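Local coordinates for gram-negative insecticidal protein (Chromobacterium piscinae, PDB 6FBM) that is an insecticidal toxin of the MACPF and beta-tripod families that probably acts by forming pores in membranes, at residues 376-381 and 517-522; 419-424 and 430-435; 438-443 and 506-511; 449-454 and 482-487. All coordinates share one frame; numbering follows the deposited sequence.

All four contacts lie in the C-terminal, Vps62-related part of the chain; contact 1 lies near the MACPF part, and contacts 2 and 4 lie farther from the centre of the chain. Contact 1 spans the longest stretch of sequence and encloses the other three; contact 4 in turn falls between the two segments of contact 3, whereas contact 2 is closed before contact 3 opens. The centres of contacts 1 and 3 are 15 Å apart, and those of contacts 1 and 4 are 29 Å apart. Contacts 2 and 4 touch directly: D420 bonds to F483 and G485, joining the sheet of strand 421-426 to that of strand 484-486. Such links between small sheets are consistent with the beta-tripod family.

Contact 1 of 4, residues 376-381 and 517-522; sequences DLFDLG and QEMKSM
L377 and M519 reach toward each other and supply the closest apolar contact, with L377 CD2 3.5 Å from M519 CG. The methyl group also lies near the sulfur and terminal methyl of M519, whose chain bends at chi2 and chi3 and so presents three atoms to the one leucine branch. M519 CG is anti to the backbone N (chi1 -166°), which carries the side chain off the helix toward the loop. A flexible thioether suits this place, since it can wrap round a branched neighbour.

The sulfur-aromatic contact is looser. M519 SD lies 5.3 Å from the centroid of the F378 ring in an oblique Met-aromatic approach, its nearest ring atom being CZ at 4.2 Å. L377 CG covers the centre of one face of the same ring, 4.0 Å above the plane.

Polar bonds shape the loop itself. D379 N bonds to D376 O, and L380 N donates to D376 OD1 over 3.0 Å from above the carboxylate plane. F378 also packs on L116 and V314, and D379 O accepts a bond from K188. The arrangement is a type I beta turn, D376 to D379, packed against C-terminal helix 516-524 beside the MACPF part.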
loop_
_atom_site.group_PDB
_atom_site.type_symbol
_atom_site.label_atom_id
_atom_site.label_comp_id
_atom_site.label_asym_id
_atom_site.label_seq_id
_atom_site.Cartn_x
_atom_site.Cartn_y
_atom_site.Cartn_z
ATOM N N ASP A 376 0.985 -42.719 41.349
ATOM C CA ASP A 376 1.720 -41.651 40.707
ATOM C C ASP A 376 0.743 -40.509 40.392
ATOM O O ASP A 376 0.229 -40.409 39.290
ATOM C CB ASP A 376 2.404 -42.201 39.445
ATOM C CG ASP A 376 3.498 -41.274 38.906
ATOM O OD1 ASP A 376 3.553 -40.086 39.314
ATOM O OD2 ASP A 376 4.314 -41.755 38.086
ATOM N N LEU A 377 0.490 -39.665 41.386
ATOM C CA LEU A 377 -0.624 -38.675 41.326
ATOM C C LEU A 377 -0.496 -37.686 40.156
ATOM O O LEU A 377 -1.449 -37.486 39.394
ATOM C CB LEU A 377 -0.700 -37.864 42.619
ATOM C CG LEU A 377 -1.866 -36.874 42.751
ATOM C CD1 LEU A 377 -3.220 -37.419 42.273
ATOM C CD2 LEU A 377 -1.971 -36.418 44.220
ATOM N N PHE A 378 0.703 -37.113 40.029
ATOM C CA PHE A 378 1.002 -36.105 39.017
ATOM C C PHE A 378 1.545 -36.690 37.707
ATOM O O PHE A 378 1.978 -35.940 36.841
ATOM C CB PHE A 378 2.000 -35.111 39.612
ATOM C CG PHE A 378 1.591 -34.612 40.966
ATOM C CD1 PHE A 378 0.489 -33.792 41.098
ATOM C CD2 PHE A 378 2.267 -35.000 42.087
ATOM C CE1 PHE A 378 0.060 -33.360 42.336
ATOM C CE2 PHE A 378 1.861 -34.582 43.349
ATOM C CZ PHE A 378 0.758 -33.738 43.475
ATOM N N ASP A 379 1.519 -38.026 37.576
ATOM C CA ASP A 379 1.851 -38.729 36.346
ATOM C C ASP A 379 3.252 -38.343 35.909
ATOM O O ASP A 379 3.490 -37.942 34.767
ATOM C CB ASP A 379 0.804 -38.418 35.251
ATOM C CG ASP A 379 0.998 -39.206 33.978
ATOM O OD1 ASP A 379 1.512 -40.349 34.028
ATOM O OD2 ASP A 379 0.639 -38.657 32.912
ATOM N N LEU A 380 4.181 -38.406 36.856
ATOM C CA LEU A 380 5.569 -38.054 36.628
ATOM C C LEU A 380 6.437 -39.197 36.147
ATOM O O LEU A 380 7.593 -38.970 35.857
ATOM C CB LEU A 380 6.168 -37.537 37.929
ATOM C CG LEU A 380 5.480 -36.362 38.577
ATOM C CD1 LEU A 380 6.087 -36.042 39.909
ATOM C CD2 LEU A 380 5.545 -35.171 37.655
ATOM N N GLY A 381 5.897 -40.412 36.087
ATOM C CA GLY A 381 6.678 -41.625 35.824
ATOM C C GLY A 381 7.594 -42.054 36.951
ATOM O O GLY A 381 8.603 -42.727 36.699
ATOM N N GLN A 517 -5.208 -37.566 52.887
ATOM C CA GLN A 517 -5.377 -36.331 53.661
ATOM C C GLN A 517 -4.135 -35.409 53.655
ATOM O O GLN A 517 -4.277 -34.201 53.406
ATOM C CB GLN A 517 -5.854 -36.620 55.108
ATOM C CG GLN A 517 -6.264 -35.386 55.934
ATOM C CD GLN A 517 -7.243 -34.443 55.212
ATOM O OE1 GLN A 517 -8.299 -34.887 54.712
ATOM N NE2 GLN A 517 -6.916 -33.133 55.182
ATOM N N GLU A 518 -2.944 -35.956 53.909
ATOM C CA GLU A 518 -1.692 -35.161 53.857
ATOM C C GLU A 518 -1.480 -34.505 52.464
ATOM O O GLU A 518 -0.945 -33.397 52.378
ATOM C CB GLU A 518 -0.456 -36.013 54.217
ATOM C CG GLU A 518 -0.283 -36.321 55.707
ATOM C CD GLU A 518 0.603 -37.557 56.001
ATOM O OE1 GLU A 518 1.185 -38.184 55.076
ATOM O OE2 GLU A 518 0.764 -37.892 57.200
ATOM N N MET A 519 -1.904 -35.199 51.402
ATOM C CA MET A 519 -1.795 -34.707 50.029
ATOM C C MET A 519 -2.743 -33.539 49.793
ATOM O O MET A 519 -2.305 -32.518 49.265
ATOM C CB MET A 519 -2.049 -35.821 48.980
ATOM C CG MET A 519 -1.646 -35.495 47.532
ATOM S SD MET A 519 0.155 -35.323 47.283
ATOM C CE MET A 519 0.702 -37.009 47.126
ATOM N N LYS A 520 -4.024 -33.695 50.163
ATOM C CA LYS A 520 -4.995 -32.579 50.134
ATOM C C LYS A 520 -4.442 -31.326 50.816
ATOM O O LYS A 520 -4.467 -30.227 50.242
ATOM C CB LYS A 520 -6.324 -32.948 50.823
ATOM C CG LYS A 520 -7.435 -33.496 49.937
ATOM C CD LYS A 520 -8.840 -32.976 50.359
ATOM C CE LYS A 520 -9.944 -33.454 49.432
ATOM N NZ LYS A 520 -10.195 -34.931 49.502
ATOM N N SER A 521 -3.930 -31.516 52.030
ATOM C CA SER A 521 -3.416 -30.419 52.848
ATOM C C SER A 521 -2.170 -29.763 52.223
ATOM O O SER A 521 -2.097 -28.530 52.111
ATOM C CB SER A 521 -3.133 -30.918 54.275
ATOM O OG SER A 521 -2.497 -29.922 55.057
ATOM N N MET A 522 -1.205 -30.589 51.819
ATOM C CA MET A 522 0.014 -30.132 51.123
ATOM C C MET A 522 -0.318 -29.376 49.836
ATOM O O MET A 522 0.209 -28.302 49.613
ATOM C CB MET A 522 0.930 -31.335 50.832
ATOM C CG MET A 522 2.291 -31.032 50.217
ATOM S SD MET A 522 2.292 -30.663 48.452
ATOM C CE MET A 522 1.378 -32.027 47.746
#

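Contact 2 of 4, residues 419-424 and 430-435; sequences GDVMML and NPPNLP
V421 and M423 project from the same face of strand 421-426 and meet a proline-rich segment, 430-435, that folds back over this antiparallel sheet after the strand ends. The alternation of a beta strand explains the pairing: M422, between them, points away and packs on V343 and F483. On the returning side P431 and P432 have polyproline-like backbone angles, which keep the segment extended as it passes over the strand.

The side chain of M423 can be followed atom by atom. M423 CB lies 3.8 Å from N430 O, and M423 CG comes nearer to the same carbonyl oxygen, 3.5 Å from N430 O. M423 SD rests against the backbone two residues further on, 3.9 Å from P432 CA. M423 CE then curls back, 3.5 Å from N430 O and 3.7 Å from P431 O. This return follows from bends at chi2 (-63°) and chi3 (-74°), which fold the thioether along the proline segment. An unbranched, pliable side chain suits a surface made largely of backbone atoms.

Further along, V421 and P432 slide past each other, with V421 CG1 3.9 Å from P432 CG. The rigid pyrrolidine ring offers a compact apolar surface for the branched valine, and W389 touches both residues, while W407 packs on M423 and P432. L434 completes the row: its side chain and that of V421 reach toward each other tip to tip, with V421 CG2 3.8 Å from L434 CD1.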
loop_
_atom_site.group_PDB
_atom_site.type_symbol
_atom_site.label_atom_id
_atom_site.label_comp_id
_atom_site.label_asym_id
_atom_site.label_seq_id
_atom_site.Cartn_x
_atom_site.Cartn_y
_atom_site.Cartn_z
ATOM N N GLY A 419 9.958 -54.543 47.648
ATOM C CA GLY A 419 9.735 -55.820 48.284
ATOM C C GLY A 419 9.687 -56.982 47.332
ATOM O O GLY A 419 9.268 -56.836 46.192
ATOM N N ASP A 420 10.090 -58.151 47.828
ATOM C CA ASP A 420 10.028 -59.371 47.036
ATOM C C ASP A 420 8.655 -59.999 47.111
ATOM O O ASP A 420 7.823 -59.601 47.901
ATOM C CB ASP A 420 11.112 -60.350 47.479
ATOM C CG ASP A 420 12.509 -59.846 47.183
ATOM O OD1 ASP A 420 12.686 -59.028 46.267
ATOM O OD2 ASP A 420 13.446 -60.270 47.874
ATOM N N VAL A 421 8.466 -60.992 46.264
ATOM C CA VAL A 421 7.221 -61.719 46.127
ATOM C C VAL A 421 7.521 -63.201 46.198
ATOM O O VAL A 421 8.355 -63.709 45.439
ATOM C CB VAL A 421 6.595 -61.424 44.761
ATOM C CG1 VAL A 421 5.366 -62.278 44.542
ATOM C CG2 VAL A 421 6.276 -59.935 44.643
ATOM N N MET A 422 6.858 -63.890 47.109
ATOM C CA MET A 422 6.975 -65.331 47.216
ATOM C C MET A 422 5.916 -65.950 46.345
ATOM O O MET A 422 4.807 -65.447 46.271
ATOM C CB MET A 422 6.746 -65.799 48.647
ATOM C CG MET A 422 7.730 -65.252 49.645
ATOM S SD MET A 422 9.433 -65.661 49.320
ATOM C CE MET A 422 9.421 -67.434 49.392
ATOM N N MET A 423 6.284 -67.060 45.719
ATOM C CA MET A 423 5.379 -67.910 44.968
ATOM C C MET A 423 5.459 -69.278 45.630
ATOM O O MET A 423 6.503 -69.930 45.576
ATOM C CB MET A 423 5.801 -67.981 43.494
ATOM C CG MET A 423 5.728 -66.646 42.756
ATOM S SD MET A 423 4.077 -65.932 42.626
ATOM C CE MET A 423 3.311 -66.980 41.389
ATOM N N LEU A 424 4.360 -69.692 46.249
ATOM C CA LEU A 424 4.345 -70.808 47.183
ATOM C C LEU A 424 3.322 -71.866 46.752
ATOM O O LEU A 424 2.159 -71.546 46.481
ATOM C CB LEU A 424 4.019 -70.316 48.587
ATOM C CG LEU A 424 4.936 -69.228 49.167
ATOM C CD1 LEU A 424 4.348 -68.642 50.444
ATOM C CD2 LEU A 424 6.334 -69.720 49.452
ATOM N N ASN A 430 6.525 -70.774 38.560
ATOM C CA ASN A 430 5.759 -69.745 37.876
ATOM C C ASN A 430 6.142 -68.410 38.458
ATOM O O ASN A 430 6.143 -68.255 39.686
ATOM C CB ASN A 430 4.266 -69.960 38.083
ATOM C CG ASN A 430 3.809 -71.263 37.514
ATOM O OD1 ASN A 430 4.323 -71.708 36.469
ATOM N ND2 ASN A 430 2.873 -71.914 38.201
ATOM N N PRO A 431 6.482 -67.446 37.590
ATOM C CA PRO A 431 6.890 -66.154 38.069
ATOM C C PRO A 431 5.666 -65.357 38.500
ATOM O O PRO A 431 4.549 -65.703 38.101
ATOM C CB PRO A 431 7.525 -65.528 36.848
ATOM C CG PRO A 431 6.767 -66.108 35.695
ATOM C CD PRO A 431 6.418 -67.500 36.117
ATOM N N PRO A 432 5.862 -64.307 39.325
ATOM C CA PRO A 432 4.765 -63.457 39.738
ATOM C C PRO A 432 3.990 -62.893 38.550
ATOM O O PRO A 432 4.578 -62.570 37.507
ATOM C CB PRO A 432 5.458 -62.341 40.506
ATOM C CG PRO A 432 6.734 -62.908 40.951
ATOM C CD PRO A 432 7.140 -63.881 39.909
ATOM N N ASN A 433 2.674 -62.831 38.692
ATOM C CA ASN A 433 1.819 -62.243 37.684
ATOM C C ASN A 433 1.078 -61.181 38.427
ATOM O O ASN A 433 0.059 -61.433 39.031
ATOM C CB ASN A 433 0.873 -63.292 37.121
ATOM C CG ASN A 433 -0.149 -62.706 36.192
ATOM O OD1 ASN A 433 0.052 -61.639 35.589
ATOM N ND2 ASN A 433 -1.264 -63.385 36.090
ATOM N N LEU A 434 1.643 -59.986 38.408
ATOM C CA LEU A 434 1.156 -58.879 39.200
ATOM C C LEU A 434 1.171 -57.678 38.281
ATOM O O LEU A 434 2.113 -56.879 38.336
ATOM C CB LEU A 434 2.075 -58.630 40.380
ATOM C CG LEU A 434 2.188 -59.769 41.392
ATOM C CD1 LEU A 434 3.330 -59.473 42.368
ATOM C CD2 LEU A 434 0.876 -60.019 42.137
ATOM N N PRO A 435 0.114 -57.511 37.459
ATOM C CA PRO A 435 0.105 -56.397 36.504
ATOM C C PRO A 435 0.310 -55.028 37.142
ATOM O O PRO A 435 0.836 -54.151 36.494
ATOM C CB PRO A 435 -1.300 -56.477 35.842
ATOM C CG PRO A 435 -1.830 -57.829 36.182
ATOM C CD PRO A 435 -1.184 -58.220 37.484
#

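Contact 3 of 4, residues 438-443 and 506-511; sequences VCVHQS and ACVKTS
V440 and V508 bring strands 439-441 and 506-508 to their closest backbone approach, with V440 CA 7.8 Å from V508 CA. The two strands belong to different sheets, 439-441 running between 383-384 and 415-416, and 506-508 pairing with 445-447. Just beyond them, S443 and K509 are 9.0 Å apart from CA to CA, so side chains and water must bridge the gap.

The apolar part is small: V440 CG1 and V508 CG2 lie 4.4 Å apart, two compact branched residues suited to a buried spot between sheets. L383 and C445 also pack on V440, and L418 on V508.

The polar part runs through a water. K509, extended beyond CG, donates from NZ to water 1 over 3.1 Å. This water lies 2.7 Å from S443 O, to which it can donate, although other acceptors compete for its protons. A long lysine suits this partly exposed edge, where its charge can meet a carbonyl through solvent. S443 is itself steadied by H441, whose ND1 donates to S443 OG over 2.7 Å, nearly straight at 171° and in the ring plane; E118 also bonds to that hydroxyl. The arrangement is characteristic of two small antiparallel sheets packed together, with a water bridge alongside.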
loop_
_atom_site.group_PDB
_atom_site.type_symbol
_atom_site.label_atom_id
_atom_site.label_comp_id
_atom_site.label_asym_id
_atom_site.label_seq_id
_atom_site.Cartn_x
_atom_site.Cartn_y
_atom_site.Cartn_z
ATOM N N VAL A 438 4.887 -52.262 40.667
ATOM C CA VAL A 438 5.781 -51.267 40.129
ATOM C C VAL A 438 7.018 -51.144 40.970
ATOM O O VAL A 438 7.027 -51.483 42.165
ATOM C CB VAL A 438 5.110 -49.870 40.019
ATOM C CG1 VAL A 438 3.946 -49.932 39.053
ATOM C CG2 VAL A 438 4.656 -49.356 41.386
ATOM N N CYS A 439 8.059 -50.645 40.315
ATOM C CA CYS A 439 9.246 -50.150 40.978
ATOM C C CYS A 439 9.120 -48.651 41.098
ATOM O O CYS A 439 8.309 -48.035 40.413
ATOM C CB CYS A 439 10.476 -50.524 40.163
ATOM S SG CYS A 439 10.638 -52.281 39.990
ATOM N N VAL A 440 9.951 -48.083 41.955
ATOM C CA VAL A 440 9.887 -46.690 42.318
ATOM C C VAL A 440 11.192 -46.070 41.886
ATOM O O VAL A 440 12.233 -46.711 42.000
ATOM C CB VAL A 440 9.692 -46.551 43.843
ATOM C CG1 VAL A 440 9.589 -45.068 44.249
ATOM C CG2 VAL A 440 8.421 -47.288 44.257
ATOM N N HIS A 441 11.143 -44.848 41.364
ATOM C CA HIS A 441 12.357 -44.198 40.880
ATOM C C HIS A 441 13.316 -43.927 42.046
ATOM O O HIS A 441 12.881 -43.543 43.132
ATOM C CB HIS A 441 12.063 -42.896 40.102
ATOM C CG HIS A 441 13.253 -42.374 39.358
ATOM N ND1 HIS A 441 13.998 -41.307 39.807
ATOM C CD2 HIS A 441 13.831 -42.768 38.203
ATOM C CE1 HIS A 441 14.998 -41.078 38.972
ATOM N NE2 HIS A 441 14.931 -41.963 37.999
ATOM N N GLN A 442 14.594 -44.209 41.786
ATOM C CA GLN A 442 15.767 -43.914 42.628
ATOM C C GLN A 442 15.641 -42.654 43.498
ATOM O O GLN A 442 15.869 -42.685 44.705
ATOM C CB GLN A 442 16.976 -43.793 41.668
ATOM C CG GLN A 442 18.284 -43.185 42.184
ATOM C CD GLN A 442 19.446 -43.463 41.218
ATOM O OE1 GLN A 442 19.238 -43.614 39.994
ATOM N NE2 GLN A 442 20.681 -43.552 41.769
ATOM N N SER A 443 15.265 -41.554 42.855
ATOM C CA SER A 443 15.122 -40.259 43.485
ATOM C C SER A 443 14.221 -40.241 44.727
ATOM O O SER A 443 14.456 -39.451 45.646
ATOM C CB SER A 443 14.594 -39.259 42.458
ATOM O OG SER A 443 13.374 -39.718 41.881
ATOM N N ALA A 506 15.266 -51.155 47.443
ATOM C CA ALA A 506 15.389 -49.943 48.235
ATOM C C ALA A 506 14.187 -49.763 49.148
ATOM O O ALA A 506 13.257 -50.586 49.146
ATOM C CB ALA A 506 15.563 -48.746 47.330
ATOM N N CYS A 507 14.236 -48.709 49.960
ATOM C CA CYS A 507 13.103 -48.268 50.768
ATOM C C CYS A 507 12.670 -46.886 50.311
ATOM O O CYS A 507 13.493 -46.086 49.881
ATOM C CB CYS A 507 13.483 -48.209 52.237
ATOM S SG CYS A 507 14.115 -49.746 52.877
ATOM N N VAL A 508 11.380 -46.606 50.455
ATOM C CA VAL A 508 10.793 -45.393 49.934
ATOM C C VAL A 508 10.780 -44.325 51.017
ATOM O O VAL A 508 10.298 -44.570 52.124
ATOM C CB VAL A 508 9.391 -45.634 49.325
ATOM C CG1 VAL A 508 8.343 -46.137 50.339
ATOM C CG2 VAL A 508 8.915 -44.394 48.581
ATOM N N LYS A 509 11.326 -43.143 50.667
ATOM C CA LYS A 509 11.451 -41.990 51.563
ATOM C C LYS A 509 10.112 -41.442 52.063
ATOM O O LYS A 509 9.137 -41.345 51.291
ATOM C CB LYS A 509 12.166 -40.835 50.861
ATOM C CG LYS A 509 13.638 -41.049 50.542
ATOM C CD LYS A 509 14.137 -39.905 49.660
ATOM C CE LYS A 509 15.616 -39.634 49.773
ATOM N NZ LYS A 509 15.935 -38.528 48.830
ATOM N N THR A 510 10.099 -41.032 53.337
ATOM C CA THR A 510 8.951 -40.355 53.933
ATOM C C THR A 510 8.664 -39.027 53.210
ATOM O O THR A 510 7.493 -38.653 53.033
ATOM C CB THR A 510 9.166 -40.117 55.450
ATOM O OG1 THR A 510 9.354 -41.373 56.099
ATOM C CG2 THR A 510 7.958 -39.396 56.102
ATOM N N SER A 511 9.728 -38.333 52.783
ATOM C CA SER A 511 9.565 -37.054 52.088
ATOM C C SER A 511 8.848 -37.140 50.735
ATOM O O SER A 511 8.319 -36.132 50.276
ATOM C CB SER A 511 10.910 -36.321 51.939
ATOM O OG SER A 511 11.888 -37.128 51.324
HETATM O O HOH W 1 16.959 -40.178 46.465
#

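Contact 4 of 4, residues 449-454 and 482-487; sequences QTLQNR and CFAGVP
L451 and V486 meet beside the indole of W470, the flat group that both side chains touch; R454 packs on it too. The other flat groups turn to different partners. The ring of F483 leads away from L451 to lie against L469, Q357 and D420, while the guanidinium of R454 makes a cation-pi contact with W457 and a salt bridge to E339. What passes directly between the segments is therefore aliphatic.

L451 divides its two methyl branches between two partners. CD1 reaches V486 tip to tip, with L451 CD1 4.1 Å from V486 CG2, and the other branch turns to the alanine, L451 CD2 lying 4.5 Å from A484 CB. The leucine CG is anti to its carbonyl carbon (chi1 -74°), a setting that directs the fork across to the other strand. V486 meets it with CG2, the methyl beside its own backbone N. A short alanine and a branched valine suit the two positions, each meeting one branch of the fork; G485, between them, has no side chain, and its N bonds to D420 OD2.

The strands are not neighbours in their sheet. In the antiparallel order 450-457, 468-473, 484-486, strand 468-473 runs between them. Q449 and T450 both face G473, a classic beta bulge where the first strand begins, and the chain turns a corner at N453. The side chains thus meet over the middle strand, and helix 495-500 borders the cluster, I498 packing on L451 and D497 on V486, with P493 and L501 beside the leucine.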
loop_
_atom_site.group_PDB
_atom_site.type_symbol
_atom_site.label_atom_id
_atom_site.label_comp_id
_atom_site.label_asym_id
_atom_site.label_seq_id
_atom_site.Cartn_x
_atom_site.Cartn_y
_atom_site.Cartn_z
ATOM N N GLN A 449 19.536 -49.955 54.434
ATOM C CA GLN A 449 20.551 -49.800 55.474
ATOM C C GLN A 449 20.509 -50.957 56.477
ATOM O O GLN A 449 21.527 -51.603 56.730
ATOM C CB GLN A 449 20.378 -48.459 56.168
ATOM C CG GLN A 449 20.748 -47.300 55.267
ATOM C CD GLN A 449 20.880 -45.990 56.001
ATOM O OE1 GLN A 449 20.057 -45.642 56.860
ATOM N NE2 GLN A 449 21.953 -45.258 55.684
ATOM N N THR A 450 19.320 -51.225 57.010
ATOM C CA THR A 450 19.114 -52.321 57.934
ATOM C C THR A 450 18.238 -53.403 57.320
ATOM O O THR A 450 17.484 -53.167 56.374
ATOM C CB THR A 450 18.400 -51.830 59.188
ATOM O OG1 THR A 450 17.155 -51.230 58.812
ATOM C CG2 THR A 450 19.259 -50.804 59.914
ATOM N N LEU A 451 18.363 -54.599 57.890
ATOM C CA LEU A 451 17.488 -55.729 57.621
ATOM C C LEU A 451 17.185 -56.316 59.000
ATOM O O LEU A 451 18.077 -56.822 59.665
ATOM C CB LEU A 451 18.180 -56.735 56.706
ATOM C CG LEU A 451 18.311 -56.338 55.218
ATOM C CD1 LEU A 451 19.404 -57.109 54.491
ATOM C CD2 LEU A 451 16.988 -56.535 54.483
ATOM N N GLN A 452 15.927 -56.195 59.431
ATOM C CA GLN A 452 15.499 -56.538 60.804
ATOM C C GLN A 452 14.212 -57.365 60.781
ATOM O O GLN A 452 13.652 -57.615 59.717
ATOM C CB GLN A 452 15.271 -55.252 61.607
ATOM C CG GLN A 452 16.488 -54.346 61.667
ATOM C CD GLN A 452 16.218 -53.019 62.388
ATOM O OE1 GLN A 452 15.108 -52.740 62.845
ATOM N NE2 GLN A 452 17.251 -52.179 62.453
ATOM N N ASN A 453 13.766 -57.798 61.962
ATOM C CA ASN A 453 12.466 -58.483 62.126
ATOM C C ASN A 453 12.215 -59.558 61.098
ATOM O O ASN A 453 11.207 -59.538 60.397
ATOM C CB ASN A 453 11.307 -57.470 62.119
ATOM C CG ASN A 453 11.461 -56.422 63.206
ATOM O OD1 ASN A 453 11.802 -56.752 64.355
ATOM N ND2 ASN A 453 11.238 -55.149 62.845
ATOM N N ARG A 454 13.149 -60.505 61.017
ATOM C CA ARG A 454 13.045 -61.634 60.091
ATOM C C ARG A 454 11.624 -62.179 60.073
ATOM O O ARG A 454 11.009 -62.365 61.123
ATOM C CB ARG A 454 14.000 -62.747 60.501
ATOM C CG ARG A 454 14.122 -63.901 59.507
ATOM C CD ARG A 454 15.104 -64.928 60.012
ATOM N NE ARG A 454 14.583 -65.595 61.205
ATOM C CZ ARG A 454 13.668 -66.558 61.210
ATOM N NH1 ARG A 454 13.156 -67.010 60.069
ATOM N NH2 ARG A 454 13.272 -67.081 62.366
ATOM N N CYS A 482 7.203 -54.721 53.923
ATOM C CA CYS A 482 7.549 -55.659 52.883
ATOM C C CYS A 482 8.798 -56.421 53.293
ATOM O O CYS A 482 9.381 -56.169 54.372
ATOM C CB CYS A 482 7.759 -54.863 51.594
ATOM S SG CYS A 482 6.222 -54.095 50.969
ATOM N N PHE A 483 9.211 -57.354 52.440
ATOM C CA PHE A 483 10.396 -58.139 52.731
ATOM C C PHE A 483 11.374 -58.202 51.576
ATOM O O PHE A 483 11.047 -57.821 50.463
ATOM C CB PHE A 483 10.017 -59.542 53.203
ATOM C CG PHE A 483 9.098 -60.262 52.291
ATOM C CD1 PHE A 483 7.732 -60.118 52.433
ATOM C CD2 PHE A 483 9.589 -61.113 51.314
ATOM C CE1 PHE A 483 6.861 -60.798 51.595
ATOM C CE2 PHE A 483 8.729 -61.810 50.489
ATOM C CZ PHE A 483 7.372 -61.654 50.626
ATOM N N ALA A 484 12.580 -58.662 51.876
ATOM C CA ALA A 484 13.606 -58.897 50.885
ATOM C C ALA A 484 14.287 -60.201 51.246
ATOM O O ALA A 484 14.615 -60.407 52.409
ATOM C CB ALA A 484 14.614 -57.770 50.920
ATOM N N GLY A 485 14.484 -61.080 50.277
ATOM C CA GLY A 485 15.251 -62.296 50.464
ATOM C C GLY A 485 16.765 -62.082 50.517
ATOM O O GLY A 485 17.349 -61.373 49.691
ATOM N N VAL A 486 17.393 -62.709 51.496
ATOM C CA VAL A 486 18.845 -62.849 51.573
ATOM C C VAL A 486 19.132 -64.324 51.326
ATOM O O VAL A 486 18.501 -65.171 51.952
ATOM C CB VAL A 486 19.355 -62.434 52.972
ATOM C CG1 VAL A 486 20.852 -62.502 53.046
ATOM C CG2 VAL A 486 18.914 -61.009 53.309
ATOM N N PRO A 487 20.090 -64.661 50.439
ATOM C CA PRO A 487 20.283 -66.093 50.053
ATOM C C PRO A 487 21.080 -66.963 51.071
ATOM O O PRO A 487 21.832 -67.853 50.682
ATOM C CB PRO A 487 21.016 -65.984 48.714
ATOM C CG PRO A 487 21.816 -64.750 48.850
ATOM C CD PRO A 487 21.020 -63.776 49.702
#